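Local atomic coordinates of probable peptidyl-prolyl cis-trans isomerase (Mimivirus, PDB entry 2OSE), a protein that may catalyse the cis-trans isomerisation of peptidyl-prolyl bonds and bind cyclosporin A, as other cyclophilins do, and assembles as a homotrimer. Residues 134-137 and 138-142; 153-156 and 157-160. All blocks are in the same frame, centred on the assembly; numbering follows the deposited sequence.

Interaction 1: 134-137 and 138-142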
loop_
_atom_site.group_PDB
_atom_site.type_symbol
_atom_site.label_atom_id
_atom_site.label_comp_id
_atom_site.label_asym_id
_atom_site.label_seq_id
_atom_site.Cartn_x
_atom_site.Cartn_y
_atom_site.Cartn_z
ATOM N N TYR A 134 -12.680 6.925 13.835
ATOM C CA TYR A 134 -11.614 7.837 13.384
ATOM C C TYR A 134 -11.554 9.070 14.320
ATOM O O TYR A 134 -12.439 9.255 15.163
ATOM C CB TYR A 134 -11.793 8.237 11.921
ATOM C CG TYR A 134 -12.899 9.223 11.657
ATOM C CD1 TYR A 134 -12.635 10.603 11.651
ATOM C CD2 TYR A 134 -14.198 8.798 11.376
ATOM C CE1 TYR A 134 -13.618 11.523 11.378
ATOM C CE2 TYR A 134 -15.196 9.710 11.087
ATOM C CZ TYR A 134 -14.900 11.075 11.099
ATOM O OH TYR A 134 -15.870 11.987 10.830
ATOM N N THR A 135 -10.480 9.857 14.189
ATOM C CA THR A 135 -10.222 11.027 15.050
ATOM C C THR A 135 -10.163 12.258 14.162
ATOM O O THR A 135 -9.563 12.238 13.071
ATOM C CB THR A 135 -8.932 10.838 15.861
ATOM O OG1 THR A 135 -9.054 9.675 16.682
ATOM C CG2 THR A 135 -8.684 12.008 16.791
ATOM N N ASP A 136 -10.822 13.332 14.594
ATOM C CA ASP A 136 -10.858 14.534 13.792
ATOM C C ASP A 136 -9.675 15.435 14.171
ATOM O O ASP A 136 -8.861 15.054 15.005
ATOM C CB ASP A 136 -12.212 15.249 13.922
ATOM C CG ASP A 136 -12.413 15.930 15.280
ATOM O OD1 ASP A 136 -11.571 15.800 16.213
ATOM O OD2 ASP A 136 -13.451 16.611 15.403
ATOM N N GLU A 137 -9.611 16.623 13.579
ATOM C CA GLU A 137 -8.513 17.563 13.839
ATOM C C GLU A 137 -8.335 17.995 15.313
ATOM O O GLU A 137 -7.276 18.491 15.681
ATOM C CB GLU A 137 -8.541 18.752 12.864
ATOM C CG GLU A 137 -9.778 19.608 12.902
ATOM C CD GLU A 137 -9.627 20.938 12.149
ATOM O OE1 GLU A 137 -9.066 20.966 11.013
ATOM O OE2 GLU A 137 -10.116 21.966 12.689
ATOM N N SER A 138 -9.373 17.782 16.143
ATOM C CA SER A 138 -9.354 18.199 17.559
ATOM C C SER A 138 -9.102 17.018 18.477
ATOM O O SER A 138 -9.007 17.167 19.692
ATOM C CB SER A 138 -10.642 18.913 17.956
ATOM O OG SER A 138 -10.899 20.002 17.075
ATOM N N GLY A 139 -8.938 15.839 17.889
ATOM C CA GLY A 139 -8.698 14.649 18.675
ATOM C C GLY A 139 -10.008 14.001 19.110
ATOM O O GLY A 139 -10.002 13.113 19.956
ATOM N N ASN A 140 -11.132 14.448 18.557
ATOM C CA ASN A 140 -12.427 13.873 18.933
ATOM C C ASN A 140 -12.744 12.632 18.062
ATOM O O ASN A 140 -12.528 12.652 16.860
ATOM C CB ASN A 140 -13.572 14.893 18.794
ATOM C CG ASN A 140 -13.389 16.164 19.673
ATOM O OD1 ASN A 140 -12.846 16.122 20.779
ATOM N ND2 ASN A 140 -13.889 17.283 19.171
ATOM N N ARG A 141 -13.310 11.607 18.697
ATOM C CA ARG A 141 -13.717 10.337 18.080
ATOM C C ARG A 141 -15.068 10.401 17.356
ATOM O O ARG A 141 -16.046 10.922 17.893
ATOM C CB ARG A 141 -13.723 9.270 19.191
ATOM C CG ARG A 141 -14.244 7.872 18.817
ATOM C CD ARG A 141 -13.893 6.853 19.887
ATOM N NE ARG A 141 -14.919 6.676 20.937
ATOM C CZ ARG A 141 -14.798 7.062 22.220
ATOM N NH1 ARG A 141 -13.691 7.658 22.666
ATOM N NH2 ARG A 141 -15.792 6.840 23.078
ATOM N N TYR A 142 -15.115 9.869 16.136
ATOM C CA TYR A 142 -16.348 9.765 15.351
ATOM C C TYR A 142 -16.390 8.430 14.598
ATOM O O TYR A 142 -15.393 7.746 14.507
ATOM C CB TYR A 142 -16.516 10.922 14.352
ATOM C CG TYR A 142 -16.809 12.275 15.000
ATOM C CD1 TYR A 142 -18.111 12.616 15.449
ATOM C CD2 TYR A 142 -15.779 13.211 15.190
ATOM C CE1 TYR A 142 -18.367 13.870 16.064
ATOM C CE2 TYR A 142 -16.031 14.470 15.818
ATOM C CZ TYR A 142 -17.313 14.778 16.245
ATOM O OH TYR A 142 -17.534 16.007 16.834
#
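Tyr134 lays one face of its ring over CB of Tyr142, a CH-pi contact in which that carbon stands 4.0 Å from the ring centroid. The two tyrosines share one face of a short hairpin, where they form a hydrogen-bonded antiparallel pair tied by Tyr134 N to Tyr142 O and Tyr142 N to Tyr134 O, both 2.9 Å. Thr135, on the other face, presses CG2 unusually close to Gly139 CA, at 3.2 Å.

The reversal itself is a worked example of the type I turn with a G1 bulge. Gly139 N binds Asp136 O, Asp136 N binds Asn140 O, and Gly139 takes the bulge position with phi at 87°. Asp136 organises the loop: with CG between its own backbone N and carbonyl carbon (chi1 72°), OD1 swings inward and accepts from Asn140 N at 2.7 Å and Ser138 N at 3.0 Å. The donors come from opposite faces of the carboxylate plane, and the bond to Ser138 makes an Asx turn. Asp136 OD2 sits at the edge of the Tyr142 ring, 3.4 Å from Tyr142 CE2.

The hairpin joins strand 128-135, which also pairs with strands 147-150 and 168-175, to strand 141-142. Pro111 lies against both tyrosines, and Arg193, Tyr190 and Met186 of a second subunit pack on Tyr134, Thr135 and Glu137, respectively.

Interaction 2: 153-156 and 157-160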
loop_
_atom_site.group_PDB
_atom_site.type_symbol
_atom_site.label_atom_id
_atom_site.label_comp_id
_atom_site.label_asym_id
_atom_site.label_seq_id
_atom_site.Cartn_x
_atom_site.Cartn_y
_atom_site.Cartn_z
ATOM N N ASP A 153 -12.122 -15.998 16.772
ATOM C CA ASP A 153 -12.189 -15.656 18.192
ATOM C C ASP A 153 -10.814 -15.082 18.588
ATOM O O ASP A 153 -9.816 -15.327 17.911
ATOM C CB ASP A 153 -12.408 -16.925 19.044
ATOM C CG ASP A 153 -13.712 -17.636 18.740
ATOM O OD1 ASP A 153 -14.727 -16.975 18.400
ATOM O OD2 ASP A 153 -13.723 -18.882 18.861
ATOM N N ILE A 154 -10.758 -14.339 19.687
ATOM C CA ILE A 154 -9.452 -14.015 20.278
ATOM C C ILE A 154 -8.693 -15.315 20.571
ATOM O O ILE A 154 -9.276 -16.292 21.037
ATOM C CB ILE A 154 -9.572 -13.199 21.573
ATOM C CG1 ILE A 154 -10.143 -11.809 21.296
ATOM C CG2 ILE A 154 -8.202 -13.061 22.242
ATOM C CD1 ILE A 154 -10.143 -10.874 22.520
ATOM N N ARG A 155 -7.411 -15.332 20.227
ATOM C CA ARG A 155 -6.464 -16.359 20.689
ATOM C C ARG A 155 -5.041 -15.769 20.749
ATOM O O ARG A 155 -4.792 -14.707 20.155
ATOM C CB ARG A 155 -6.542 -17.653 19.854
ATOM C CG ARG A 155 -6.529 -17.492 18.345
ATOM C CD ARG A 155 -6.955 -18.777 17.615
ATOM N NE ARG A 155 -8.275 -19.220 18.057
ATOM C CZ ARG A 155 -9.151 -19.898 17.308
ATOM N NH1 ARG A 155 -8.859 -20.224 16.044
ATOM N NH2 ARG A 155 -10.331 -20.249 17.820
ATOM N N PRO A 156 -4.120 -16.409 21.523
ATOM C CA PRO A 156 -2.713 -15.956 21.569
ATOM C C PRO A 156 -2.064 -15.733 20.202
ATOM O O PRO A 156 -1.248 -14.819 20.052
ATOM C CB PRO A 156 -2.012 -17.081 22.343
ATOM C CG PRO A 156 -3.085 -17.585 23.276
ATOM C CD PRO A 156 -4.360 -17.528 22.461
ATOM N N SER A 157 -2.445 -16.532 19.211
ATOM C CA SER A 157 -1.867 -16.434 17.863
ATOM C C SER A 157 -2.365 -15.263 16.991
ATOM O O SER A 157 -1.838 -15.038 15.881
ATOM C CB SER A 157 -2.065 -17.746 17.107
ATOM O OG SER A 157 -3.394 -18.220 17.282
ATOM N N ASN A 158 -3.367 -14.517 17.454
ATOM C CA ASN A 158 -3.825 -13.359 16.667
ATOM C C ASN A 158 -3.740 -12.068 17.470
ATOM O O ASN A 158 -3.301 -12.085 18.622
ATOM C CB ASN A 158 -5.226 -13.595 16.043
ATOM C CG ASN A 158 -6.325 -13.776 17.084
ATOM O OD1 ASN A 158 -6.356 -13.085 18.102
ATOM N ND2 ASN A 158 -7.239 -14.715 16.824
ATOM N N VAL A 159 -4.175 -10.961 16.883
ATOM C CA VAL A 159 -4.099 -9.661 17.542
ATOM C C VAL A 159 -5.445 -8.986 17.787
ATOM O O VAL A 159 -5.530 -7.764 17.915
ATOM C CB VAL A 159 -3.116 -8.694 16.827
ATOM C CG1 VAL A 159 -1.658 -9.159 17.053
ATOM C CG2 VAL A 159 -3.425 -8.522 15.333
ATOM N N LEU A 160 -6.503 -9.776 17.871
ATOM C CA LEU A 160 -7.818 -9.229 18.155
ATOM C C LEU A 160 -7.891 -8.639 19.568
ATOM O O LEU A 160 -8.612 -7.663 19.784
ATOM C CB LEU A 160 -8.926 -10.272 17.911
ATOM C CG LEU A 160 -9.113 -10.752 16.470
ATOM C CD1 LEU A 160 -10.247 -11.766 16.400
ATOM C CD2 LEU A 160 -9.346 -9.582 15.495
HETATM O O HOH W 1 -1.677 -12.401 20.608
#
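Asn158 turns its amide back across the type I turn from Arg155 to Asn158 and bonds with both of its polar atoms. With chi1 at 63°, the side chain is tucked over its own main chain, and the amide reaches residues 153-155. Asn158 ND2 donates to Asp153 O at 2.9 Å, lying in the plane of that carbonyl. Asn158 OD1 accepts from Arg155 N at 3.3 Å along an almost straight N-H line (175°), though the donor approaches from above the amide carbonyl plane, and it takes a second, weak bond from Leu160 N. The turn is closed by Asn158 N binding Arg155 O at 3.1 Å.

Ser157, at the corner, sets OG beside the Arg155 side chain, 3.4 Å from CG. Arg155 CG also lies 3.2 Å from Asn158 ND2, while the guanidinium beyond it pairs with Asp152. Leu160 CB meets Ile154 CG1 at 3.9 Å, an apolar contact between the two arms of the turn.

A single buried amide thus serves Asp153 O and the amide of Arg155, and weakly that of Leu160, in a segment with little regular structure. This is consistent with one orientation of the amide, on which the loop's shape probably depends.

Overall arrangement
Interaction 1 closes before interaction 2 opens, and strand 147-150 runs between them along the chain. That strand pairs with strand 128-135, whose C-terminal end carries the hairpin of interaction 1, and it leads on into the loop holding interaction 2. The two centres lie 28 Å apart and the nearest atoms about 15 Å, so the contacts do not touch, although both belong to the same cyclophilin-type region. Interaction 1 lies in the antiparallel sheet, at a hairpin, and interaction 2 in the loop between strands 147-150 and 168-175. They illustrate two ways of shaping connections between strands. Their surroundings differ: residues 134-142 meet a second subunit of the trimer, whereas no other chain of the assembly touches residues 153-160.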